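Local atomic coordinates of SusD-like protein BACOVA_02651 (Bacteroides ovatus, PDB entry 5E75), a protein that binds polysaccharide at the cell surface and probably captures xyloglucan before its transport into the periplasm for degradation. Residues A193-N198 against G206-A211; Y367-L372 against V426-Y431; L187-L192 against L360-L365; L115-A120 against F155-N160. All blocks are in the same frame, centred on the assembly; numbering follows the deposited sequence.

Contact 1 (A193-N198 against G206-A211); sequences ARSGWN and GDLELA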
# COMPACT_ATOMS: atom_id res chain seq x y z
N ALA A 193 -8.55 -12.46 1.25
CA ALA A 193 -9.32 -11.46 1.98
C ALA A 193 -10.78 -11.85 2.11
O ALA A 193 -11.40 -11.61 3.14
CB ALA A 193 -9.19 -10.08 1.29
N ARG A 194 -11.36 -12.43 1.05
CA ARG A 194 -12.76 -12.82 1.11
C ARG A 194 -12.99 -14.02 2.03
O ARG A 194 -14.06 -14.14 2.64
CB ARG A 194 -13.31 -13.12 -0.30
CG ARG A 194 -14.84 -13.22 -0.29
CD ARG A 194 -15.45 -13.42 -1.66
NE ARG A 194 -15.20 -14.75 -2.19
CZ ARG A 194 -15.73 -15.22 -3.30
NH1 ARG A 194 -16.56 -14.46 -4.00
NH2 ARG A 194 -15.44 -16.45 -3.69
N SER A 195 -11.99 -14.90 2.14
CA SER A 195 -12.19 -16.19 2.80
C SER A 195 -12.79 -16.05 4.19
O SER A 195 -13.70 -16.79 4.54
CB SER A 195 -10.89 -17.00 2.84
OG SER A 195 -9.93 -16.42 3.71
N GLY A 196 -12.31 -15.09 4.98
CA GLY A 196 -12.79 -14.92 6.34
C GLY A 196 -13.72 -13.74 6.54
O GLY A 196 -14.11 -13.43 7.67
N TRP A 197 -14.08 -13.06 5.46
CA TRP A 197 -14.74 -11.75 5.56
C TRP A 197 -16.17 -11.89 6.04
O TRP A 197 -17.01 -12.41 5.33
CB TRP A 197 -14.66 -11.07 4.20
CG TRP A 197 -15.13 -9.64 4.07
CD1 TRP A 197 -16.43 -9.21 3.98
CD2 TRP A 197 -14.31 -8.48 3.93
NE1 TRP A 197 -16.46 -7.84 3.80
CE2 TRP A 197 -15.17 -7.37 3.77
CE3 TRP A 197 -12.94 -8.27 3.90
CZ2 TRP A 197 -14.70 -6.07 3.61
CZ3 TRP A 197 -12.46 -6.96 3.75
CH2 TRP A 197 -13.35 -5.89 3.60
N ASN A 198 -16.44 -11.40 7.25
CA ASN A 198 -17.77 -11.54 7.87
C ASN A 198 -18.20 -13.00 7.92
O ASN A 198 -19.37 -13.31 7.72
CB ASN A 198 -18.86 -10.74 7.12
CG ASN A 198 -18.85 -9.24 7.41
OD1 ASN A 198 -18.49 -8.80 8.50
ND2 ASN A 198 -19.31 -8.46 6.43
N GLY A 206 -12.84 -23.12 0.28
CA GLY A 206 -12.82 -22.91 -1.15
C GLY A 206 -11.98 -21.71 -1.54
O GLY A 206 -11.16 -21.79 -2.45
N ASP A 207 -12.21 -20.59 -0.86
CA ASP A 207 -11.43 -19.39 -1.13
C ASP A 207 -9.96 -19.58 -0.76
O ASP A 207 -9.09 -19.09 -1.46
CB ASP A 207 -12.01 -18.18 -0.40
CG ASP A 207 -13.29 -17.62 -1.04
OD1 ASP A 207 -13.70 -18.05 -2.15
OD2 ASP A 207 -13.88 -16.72 -0.42
N LEU A 208 -9.68 -20.30 0.34
CA LEU A 208 -8.30 -20.60 0.71
C LEU A 208 -7.61 -21.40 -0.39
O LEU A 208 -6.46 -21.15 -0.75
CB LEU A 208 -8.22 -21.35 2.04
CG LEU A 208 -8.51 -20.53 3.29
CD1 LEU A 208 -8.58 -21.47 4.50
CD2 LEU A 208 -7.44 -19.48 3.51
N GLU A 209 -8.32 -22.39 -0.93
CA GLU A 209 -7.76 -23.21 -1.98
C GLU A 209 -7.44 -22.37 -3.21
O GLU A 209 -6.38 -22.50 -3.80
CB GLU A 209 -8.71 -24.36 -2.32
CG GLU A 209 -8.26 -25.24 -3.47
CD GLU A 209 -6.93 -25.90 -3.23
OE1 GLU A 209 -6.55 -26.10 -2.05
OE2 GLU A 209 -6.24 -26.23 -4.22
N LEU A 210 -8.38 -21.52 -3.62
CA LEU A 210 -8.14 -20.63 -4.75
C LEU A 210 -6.97 -19.66 -4.51
O LEU A 210 -6.14 -19.47 -5.39
CB LEU A 210 -9.42 -19.88 -5.11
CG LEU A 210 -10.50 -20.75 -5.76
CD1 LEU A 210 -11.86 -20.07 -5.70
CD2 LEU A 210 -10.12 -21.06 -7.18
N ALA A 211 -6.89 -19.07 -3.32
CA ALA A 211 -5.76 -18.21 -2.98
C ALA A 211 -4.43 -18.97 -3.11
O ALA A 211 -3.45 -18.47 -3.65
CB ALA A 211 -5.92 -17.67 -1.58
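R194, at the C-terminal end of helix 180-195, reaches D207 near the start of helix 205-221 and holds its carboxylate with two nitrogens. Followed outward, the arginine stays beside one oxygen almost from its root: CB and CG each lie 3.6 Å from OD2 of D207, and CD is only slightly farther. The chain runs straight to CD and then bends (chi3 71°), which turns the guanidinium edge onto the acid. NE of R194 donates to OD2 of D207 at 3.0 Å, and NH2 of R194 to OD1 of D207 at 2.8 Å with an N-H...O angle of 180°. Both oxygens are met on their syn sides, and the two flat groups are 24° apart, so this is a side-on, two-pronged salt bridge with a modest twist. Two bonds to two oxygens fix the rotation of the carboxylate. F155, Q156 and I159 of helix 151-168 also pack against the arginine.

The backbones come close beside the salt bridge, where CB of S195 rests 3.6 Å from CB of D207. OG of S195 bonds back to the carbonyl of L192 and lies 4.0 Å from CD2 of L208. The backbone of S195 pairs with that of D204 in the connecting loop. These are two consecutive helices, 180-195 and 205-221, joined by a short loop into a helical hairpin, as in the TPR-like helical scaffold of SusD proteins.

Contact 2 (Y367-L372 against V426-Y431); sequences YAEACL and VTWFRY
Two helices of the SusD-family helical scaffold, 360-372 and 421-431, are bridged here by one buried polar contact between E369 and W428. The nearest CA atoms, those of the same two residues, stand 11.4 Å apart, so the side chains do the spanning. E369 sends its chain out fully extended, with CG opposite the backbone N (chi1 -173°), and its carboxylate arrives at the indole edge. NE1 of W428 donates to OE2 of E369 at 2.8 Å with an N-H...O angle of 162°. The oxygen lies in the indole plane and is approached on its syn side, while the carboxylate is turned 30° from the ring. OE1 of E369 stays farther off, 3.7 Å from NE1 of W428.

OE2 also receives a salt bridge from R203, and I408 and R411 of helix 404-415 lie against the indole. A leucine in place of E369 would probably leave the indole N-H of W428 and the charge of R203 without their shared acceptor in a buried setting. Since one oxygen takes both an N-H and a positive charge, the carboxylate is probably kept ionised, and these two donors probably offset the cost of burying it.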
# COMPACT_ATOMS: atom_id res chain seq x y z
N TYR A 367 0.69 -16.40 0.08
CA TYR A 367 0.68 -17.84 -0.07
C TYR A 367 0.84 -18.52 1.31
O TYR A 367 0.09 -19.44 1.65
CB TYR A 367 1.81 -18.26 -1.02
CG TYR A 367 1.88 -19.74 -1.36
CD1 TYR A 367 0.76 -20.56 -1.30
CD2 TYR A 367 3.07 -20.30 -1.78
CE1 TYR A 367 0.83 -21.91 -1.62
CE2 TYR A 367 3.16 -21.65 -2.10
CZ TYR A 367 2.03 -22.44 -2.02
OH TYR A 367 2.13 -23.78 -2.33
N ALA A 368 1.78 -18.03 2.11
CA ALA A 368 1.98 -18.59 3.44
C ALA A 368 0.71 -18.52 4.28
O ALA A 368 0.33 -19.48 4.95
CB ALA A 368 3.14 -17.88 4.16
N GLU A 369 0.05 -17.37 4.26
CA GLU A 369 -1.15 -17.17 5.07
C GLU A 369 -2.28 -18.07 4.58
O GLU A 369 -3.07 -18.61 5.37
CB GLU A 369 -1.57 -15.69 5.07
CG GLU A 369 -2.70 -15.35 6.01
CD GLU A 369 -3.01 -13.85 6.11
OE1 GLU A 369 -2.20 -13.04 5.63
OE2 GLU A 369 -4.04 -13.51 6.71
N ALA A 370 -2.37 -18.25 3.26
CA ALA A 370 -3.40 -19.13 2.70
C ALA A 370 -3.12 -20.61 3.03
O ALA A 370 -4.07 -21.39 3.17
CB ALA A 370 -3.55 -18.92 1.21
N CYS A 371 -1.85 -20.97 3.15
CA CYS A 371 -1.49 -22.32 3.61
C CYS A 371 -1.78 -22.53 5.10
O CYS A 371 -2.25 -23.60 5.51
CB CYS A 371 -0.02 -22.63 3.30
SG CYS A 371 0.34 -22.84 1.56
N LEU A 372 -1.53 -21.52 5.93
CA LEU A 372 -1.92 -21.58 7.33
C LEU A 372 -3.42 -21.86 7.45
O LEU A 372 -3.85 -22.73 8.23
CB LEU A 372 -1.56 -20.27 8.01
CG LEU A 372 -2.01 -20.12 9.46
CD1 LEU A 372 -1.27 -21.07 10.39
CD2 LEU A 372 -1.82 -18.68 9.94
N VAL A 426 -7.61 -4.06 7.88
CA VAL A 426 -9.06 -4.11 7.72
C VAL A 426 -9.51 -5.53 7.34
O VAL A 426 -10.51 -6.03 7.88
CB VAL A 426 -9.56 -3.07 6.69
CG1 VAL A 426 -11.05 -3.21 6.47
CG2 VAL A 426 -9.21 -1.66 7.18
N THR A 427 -8.79 -6.16 6.41
CA THR A 427 -9.08 -7.55 6.06
C THR A 427 -9.06 -8.45 7.30
O THR A 427 -9.96 -9.25 7.51
CB THR A 427 -8.11 -8.07 5.00
OG1 THR A 427 -8.34 -7.36 3.78
CG2 THR A 427 -8.30 -9.55 4.74
N TRP A 428 -8.02 -8.32 8.12
CA TRP A 428 -7.95 -9.12 9.34
C TRP A 428 -9.09 -8.79 10.31
O TRP A 428 -9.62 -9.70 10.96
CB TRP A 428 -6.57 -8.96 10.01
CG TRP A 428 -5.45 -9.60 9.28
CD1 TRP A 428 -5.45 -10.82 8.64
CD2 TRP A 428 -4.13 -9.07 9.11
NE1 TRP A 428 -4.21 -11.07 8.08
CE2 TRP A 428 -3.39 -10.01 8.35
CE3 TRP A 428 -3.50 -7.89 9.52
CZ2 TRP A 428 -2.06 -9.79 8.00
CZ3 TRP A 428 -2.20 -7.66 9.16
CH2 TRP A 428 -1.49 -8.61 8.40
N PHE A 429 -9.49 -7.52 10.40
CA PHE A 429 -10.60 -7.12 11.26
C PHE A 429 -11.92 -7.72 10.81
O PHE A 429 -12.77 -8.08 11.64
CB PHE A 429 -10.69 -5.59 11.34
CG PHE A 429 -11.99 -5.10 11.88
CD1 PHE A 429 -12.25 -5.15 13.24
CD2 PHE A 429 -12.97 -4.65 11.03
CE1 PHE A 429 -13.47 -4.74 13.73
CE2 PHE A 429 -14.19 -4.24 11.53
CZ PHE A 429 -14.45 -4.29 12.87
N ARG A 430 -12.10 -7.85 9.51
CA ARG A 430 -13.31 -8.46 8.99
C ARG A 430 -13.37 -9.97 9.26
O ARG A 430 -14.46 -10.56 9.23
CB ARG A 430 -13.46 -8.16 7.49
CG ARG A 430 -14.30 -6.94 7.21
CD ARG A 430 -15.79 -7.29 7.26
NE ARG A 430 -16.64 -6.18 6.90
CZ ARG A 430 -17.14 -5.29 7.75
NH1 ARG A 430 -16.87 -5.38 9.05
NH2 ARG A 430 -17.92 -4.32 7.30
N TYR A 431 -12.21 -10.56 9.50
CA TYR A 431 -12.06 -11.99 9.82
C TYR A 431 -12.15 -12.29 11.33
O TYR A 431 -12.95 -13.12 11.76
CB TYR A 431 -10.73 -12.44 9.22
CG TYR A 431 -10.13 -13.76 9.65
CD1 TYR A 431 -10.91 -14.89 9.91
CD2 TYR A 431 -8.76 -13.90 9.72
CE1 TYR A 431 -10.32 -16.10 10.29
CE2 TYR A 431 -8.16 -15.09 10.09
CZ TYR A 431 -8.94 -16.18 10.35
OH TYR A 431 -8.29 -17.34 10.71

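Contact 3 (L187-L192 against L360-L365); sequences LAKVYL and LADVYL. With EDO (1,2-ethanediol), chain C.
K189 of helix 180-195 and D362 of helix 360-372 are the only pair within 4.5 Å across these two segments, and they meet between helices whose nearest CA atoms, those of K189 and V363, are 7.6 Å apart. The lysine leaves its helix with CG opposite the carbonyl carbon (chi1 -67°) and bends at chi3 (62°), a turn that swings the ammonium toward the acid. NZ of K189 then donates to OD2 of D362 at 2.8 Å, from the syn side but 34° out of the carboxylate plane. CD and CE of K189 both lie 3.6 Å from OD1 of D362, whose polar partner is R411. The two side chains cross at about a right angle, the aliphatic part of one passing over the carboxylate of the other.

Within the fold, the pair ties a helix of the N-terminal sequence family to one of the SusD family, segments separated by more than 160 residues and brought together in the TPR-like helical body. R411 of helix 404-415 takes OD1 in a second salt bridge, so the aspartate has a cation for each oxygen, which would favour its charged form. A methionine in place of K189 would probably leave OD2 of D362 without its ammonium partner, with R411 bound at OD1. NZ of K189 has a further, weak hydrogen bond to O1 of a 1,2-ethanediol molecule at 3.3 Å, probably acquired from the crystallisation liquor; the same diol also bonds to R126.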
# COMPACT_ATOMS: atom_id res chain seq x y z
N LEU A 187 -5.35 -11.41 -7.38
CA LEU A 187 -6.47 -12.32 -7.20
C LEU A 187 -6.29 -13.25 -6.00
O LEU A 187 -7.24 -13.49 -5.24
CB LEU A 187 -6.73 -13.09 -8.51
CG LEU A 187 -7.95 -13.99 -8.55
CD1 LEU A 187 -9.22 -13.23 -8.20
CD2 LEU A 187 -8.06 -14.57 -9.96
N ALA A 188 -5.06 -13.71 -5.78
CA ALA A 188 -4.77 -14.50 -4.59
C ALA A 188 -5.07 -13.70 -3.32
O ALA A 188 -5.67 -14.23 -2.37
CB ALA A 188 -3.33 -14.96 -4.60
N LYS A 189 -4.66 -12.43 -3.31
CA LYS A 189 -4.91 -11.56 -2.16
C LYS A 189 -6.40 -11.35 -1.94
O LYS A 189 -6.87 -11.30 -0.80
CB LYS A 189 -4.21 -10.20 -2.33
CG LYS A 189 -2.70 -10.27 -2.29
CD LYS A 189 -2.09 -8.89 -2.39
CE LYS A 189 -2.48 -8.00 -1.23
NZ LYS A 189 -1.65 -6.74 -1.24
N VAL A 190 -7.15 -11.21 -3.03
CA VAL A 190 -8.60 -11.00 -2.95
C VAL A 190 -9.31 -12.24 -2.39
O VAL A 190 -10.15 -12.11 -1.49
CB VAL A 190 -9.16 -10.57 -4.33
CG1 VAL A 190 -10.67 -10.52 -4.30
CG2 VAL A 190 -8.60 -9.21 -4.72
N TYR A 191 -8.98 -13.42 -2.90
CA TYR A 191 -9.58 -14.64 -2.36
C TYR A 191 -9.22 -14.83 -0.89
O TYR A 191 -10.08 -15.21 -0.08
CB TYR A 191 -9.17 -15.86 -3.18
CG TYR A 191 -9.99 -16.08 -4.43
CD1 TYR A 191 -11.37 -16.26 -4.36
CD2 TYR A 191 -9.40 -16.09 -5.67
CE1 TYR A 191 -12.13 -16.47 -5.48
CE2 TYR A 191 -10.16 -16.32 -6.82
CZ TYR A 191 -11.53 -16.49 -6.70
OH TYR A 191 -12.30 -16.71 -7.83
N LEU A 192 -7.97 -14.57 -0.52
CA LEU A 192 -7.60 -14.68 0.89
C LEU A 192 -8.40 -13.70 1.74
O LEU A 192 -8.91 -14.05 2.82
CB LEU A 192 -6.10 -14.48 1.11
CG LEU A 192 -5.61 -14.56 2.56
CD1 LEU A 192 -5.89 -15.93 3.19
CD2 LEU A 192 -4.13 -14.22 2.62
N LEU A 360 6.42 -8.97 -5.32
CA LEU A 360 6.46 -10.43 -5.21
C LEU A 360 6.48 -10.91 -3.76
O LEU A 360 5.86 -11.93 -3.44
CB LEU A 360 7.66 -10.97 -6.00
CG LEU A 360 7.78 -12.49 -6.11
CD1 LEU A 360 6.64 -13.09 -6.92
CD2 LEU A 360 9.12 -12.84 -6.70
N ALA A 361 7.14 -10.17 -2.86
CA ALA A 361 7.17 -10.60 -1.46
C ALA A 361 5.76 -10.68 -0.86
O ALA A 361 5.52 -11.47 0.03
CB ALA A 361 8.02 -9.69 -0.64
N ASP A 362 4.86 -9.82 -1.32
CA ASP A 362 3.46 -9.85 -0.88
C ASP A 362 2.83 -11.19 -1.27
O ASP A 362 2.10 -11.81 -0.49
CB ASP A 362 2.73 -8.68 -1.53
CG ASP A 362 1.44 -8.30 -0.86
OD1 ASP A 362 0.80 -9.13 -0.21
OD2 ASP A 362 1.08 -7.11 -0.98
N VAL A 363 3.09 -11.64 -2.49
CA VAL A 363 2.54 -12.90 -2.95
C VAL A 363 3.13 -14.05 -2.12
O VAL A 363 2.40 -14.99 -1.78
CB VAL A 363 2.74 -13.12 -4.47
CG1 VAL A 363 1.99 -14.35 -4.93
CG2 VAL A 363 2.26 -11.92 -5.26
N TYR A 364 4.41 -13.97 -1.78
CA TYR A 364 5.03 -14.99 -0.91
C TYR A 364 4.30 -15.07 0.42
O TYR A 364 3.96 -16.16 0.90
CB TYR A 364 6.52 -14.68 -0.66
CG TYR A 364 7.48 -14.99 -1.81
CD1 TYR A 364 7.03 -15.20 -3.11
CD2 TYR A 364 8.85 -15.09 -1.59
CE1 TYR A 364 7.92 -15.50 -4.14
CE2 TYR A 364 9.72 -15.37 -2.61
CZ TYR A 364 9.26 -15.57 -3.88
OH TYR A 364 10.19 -15.89 -4.85
N LEU A 365 4.09 -13.92 1.05
CA LEU A 365 3.45 -13.92 2.36
C LEU A 365 1.97 -14.29 2.28
O LEU A 365 1.44 -14.93 3.19
CB LEU A 365 3.63 -12.55 3.06
CG LEU A 365 5.08 -12.20 3.41
CD1 LEU A 365 5.16 -10.80 3.98
CD2 LEU A 365 5.67 -13.16 4.38
C1 EDO C . -4.19 -4.74 -4.00
O1 EDO C . -3.82 -4.67 -2.63
C2 EDO C . -4.55 -3.36 -4.53
O2 EDO C . -5.92 -3.05 -4.27

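Contact 4 (L115-A120 against F155-N160); sequences LMRACA and FQFIIN. With EDO (1,2-ethanediol), chain C.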
# COMPACT_ATOMS: atom_id res chain seq x y z
N LEU A 115 -7.81 -4.59 -14.69
CA LEU A 115 -6.90 -4.80 -13.56
C LEU A 115 -6.87 -3.58 -12.67
O LEU A 115 -6.93 -3.69 -11.44
CB LEU A 115 -5.49 -5.11 -14.07
CG LEU A 115 -4.35 -5.21 -13.03
CD1 LEU A 115 -4.67 -6.27 -12.00
CD2 LEU A 115 -2.98 -5.49 -13.66
N MET A 116 -6.77 -2.39 -13.26
CA MET A 116 -6.71 -1.18 -12.46
C MET A 116 -8.04 -0.92 -11.77
O MET A 116 -8.06 -0.52 -10.60
CB MET A 116 -6.28 0.03 -13.28
CG MET A 116 -4.87 -0.06 -13.79
SD MET A 116 -3.68 -0.16 -12.46
CE MET A 116 -2.14 -0.08 -13.37
N ARG A 117 -9.14 -1.16 -12.46
CA ARG A 117 -10.46 -1.00 -11.86
C ARG A 117 -10.61 -1.93 -10.65
O ARG A 117 -11.14 -1.53 -9.61
CB ARG A 117 -11.54 -1.27 -12.91
CG ARG A 117 -12.96 -0.99 -12.45
CD ARG A 117 -13.95 -1.02 -13.58
NE ARG A 117 -14.16 -2.34 -14.13
CZ ARG A 117 -14.89 -2.58 -15.22
NH1 ARG A 117 -15.49 -1.59 -15.87
NH2 ARG A 117 -15.03 -3.82 -15.63
N ALA A 118 -10.13 -3.16 -10.79
CA ALA A 118 -10.16 -4.12 -9.70
C ALA A 118 -9.34 -3.63 -8.52
O ALA A 118 -9.78 -3.71 -7.38
CB ALA A 118 -9.65 -5.49 -10.16
N CYS A 119 -8.13 -3.14 -8.78
CA CYS A 119 -7.33 -2.62 -7.70
C CYS A 119 -7.98 -1.46 -6.98
O CYS A 119 -7.94 -1.39 -5.75
CB CYS A 119 -5.95 -2.20 -8.20
SG CYS A 119 -4.86 -3.58 -8.71
N ALA A 120 -8.56 -0.52 -7.71
CA ALA A 120 -9.24 0.60 -7.11
C ALA A 120 -10.39 0.14 -6.22
O ALA A 120 -10.50 0.60 -5.08
CB ALA A 120 -9.72 1.57 -8.19
N PHE A 155 -16.73 -7.61 -3.99
CA PHE A 155 -15.81 -8.72 -4.16
C PHE A 155 -15.99 -9.43 -5.50
O PHE A 155 -15.01 -9.71 -6.18
CB PHE A 155 -15.98 -9.76 -3.05
CG PHE A 155 -15.09 -9.57 -1.84
CD1 PHE A 155 -13.71 -9.71 -1.94
CD2 PHE A 155 -15.63 -9.33 -0.60
CE1 PHE A 155 -12.90 -9.58 -0.82
CE2 PHE A 155 -14.83 -9.19 0.52
CZ PHE A 155 -13.46 -9.32 0.40
N GLN A 156 -17.22 -9.75 -5.86
CA GLN A 156 -17.45 -10.46 -7.11
C GLN A 156 -17.03 -9.63 -8.32
O GLN A 156 -16.47 -10.16 -9.28
CB GLN A 156 -18.91 -10.90 -7.21
CG GLN A 156 -19.20 -11.76 -8.43
CD GLN A 156 -18.55 -13.11 -8.32
OE1 GLN A 156 -18.75 -13.83 -7.34
NE2 GLN A 156 -17.75 -13.46 -9.31
N PHE A 157 -17.27 -8.32 -8.27
CA PHE A 157 -16.92 -7.42 -9.37
C PHE A 157 -15.40 -7.40 -9.55
O PHE A 157 -14.88 -7.48 -10.66
CB PHE A 157 -17.49 -6.03 -9.03
CG PHE A 157 -17.39 -5.02 -10.13
CD1 PHE A 157 -16.23 -4.30 -10.34
CD2 PHE A 157 -18.48 -4.78 -10.94
CE1 PHE A 157 -16.14 -3.36 -11.35
CE2 PHE A 157 -18.41 -3.84 -11.95
CZ PHE A 157 -17.24 -3.13 -12.16
N ILE A 158 -14.68 -7.30 -8.44
CA ILE A 158 -13.22 -7.35 -8.44
C ILE A 158 -12.71 -8.67 -9.03
O ILE A 158 -11.84 -8.69 -9.90
CB ILE A 158 -12.69 -7.18 -7.01
CG1 ILE A 158 -12.91 -5.75 -6.49
CG2 ILE A 158 -11.21 -7.51 -6.91
CD1 ILE A 158 -12.84 -5.63 -4.97
N ILE A 159 -13.29 -9.78 -8.57
CA ILE A 159 -12.91 -11.10 -9.07
C ILE A 159 -13.14 -11.22 -10.59
O ILE A 159 -12.28 -11.73 -11.34
CB ILE A 159 -13.64 -12.23 -8.29
CG1 ILE A 159 -13.08 -12.33 -6.87
CG2 ILE A 159 -13.51 -13.58 -9.01
CD1 ILE A 159 -13.99 -13.10 -5.91
N ASN A 160 -14.27 -10.73 -11.06
CA ASN A 160 -14.57 -10.82 -12.49
C ASN A 160 -13.54 -10.04 -13.31
O ASN A 160 -13.07 -10.51 -14.35
CB ASN A 160 -15.97 -10.29 -12.79
CG ASN A 160 -17.08 -11.19 -12.29
OD1 ASN A 160 -16.84 -12.32 -11.83
ND2 ASN A 160 -18.31 -10.68 -12.34
C1 EDO C . -4.19 -4.74 -4.00
O1 EDO C . -3.82 -4.67 -2.63
C2 EDO C . -4.55 -3.36 -4.53
O2 EDO C . -5.92 -3.05 -4.27
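R117 presents one face of its guanidinium to CZ of F157, which stands 3.7 Å above that plane, displaced toward its rim. The closest pair is NE of R117 with CE1 of F157 at 3.6 Å. The planes are inclined by 57°, so the groups are not stacked in parallel, and CD of R117 lies in the ring plane at its edge, 3.9 Å from CE1 of F157. Both side chains have CG opposite the backbone N (chi1 -173° for R117 and -172° for F157), and they meet at about a right angle between the helices. The arginine's polar end is directed by other partners: NH2 forms a salt bridge with D161, one turn further along helix 151-168, and NH1 bonds to N87. These bonds set the guanidinium's orientation, while Y121 meets the phenylalanine ring.

Beside this pair the backbones approach closely, with CA atoms of A118 and I158 at 4.6 Å. The small side chain of A118 probably allows this proximity: its CB meets CG2 of I158 at 4.1 Å, and CG1 of I158 sits 3.8 Å from the carbonyl O of A118. V190 of helix 180-195 also packs on I158. The carbonyl O of C119 accepts a hydrogen bond from O2 of a 1,2-ethanediol at 3.0 Å.

Close helix-helix packing through a small residue, with an arginine and an aromatic alongside, joins helices 103-125 and 151-168 in the TPR-clan N-terminal region, consistent with the stacked helices of SusD-like proteins.

From the N terminus, contact 4 closes first, bringing helix 151-168 back onto helix 103-125. The next helix, 180-195, then serves two contacts. Contact 1 closes the short turn to helix 205-221, and contact 3 spans a far longer loop to helix 360-372, so contact 1 lies within that loop. Contact 2 opens only after contact 3 has closed, carrying helix 360-372 on to helix 421-431. None of the four cross. Contact 4 touches contacts 1 and 3 through helix 151-168, while contacts 2 and 4 stay about 6 Å apart at their nearest atoms. Helices 180-195 and 360-372 thus connect the N-terminal helices to the later SusD-family region.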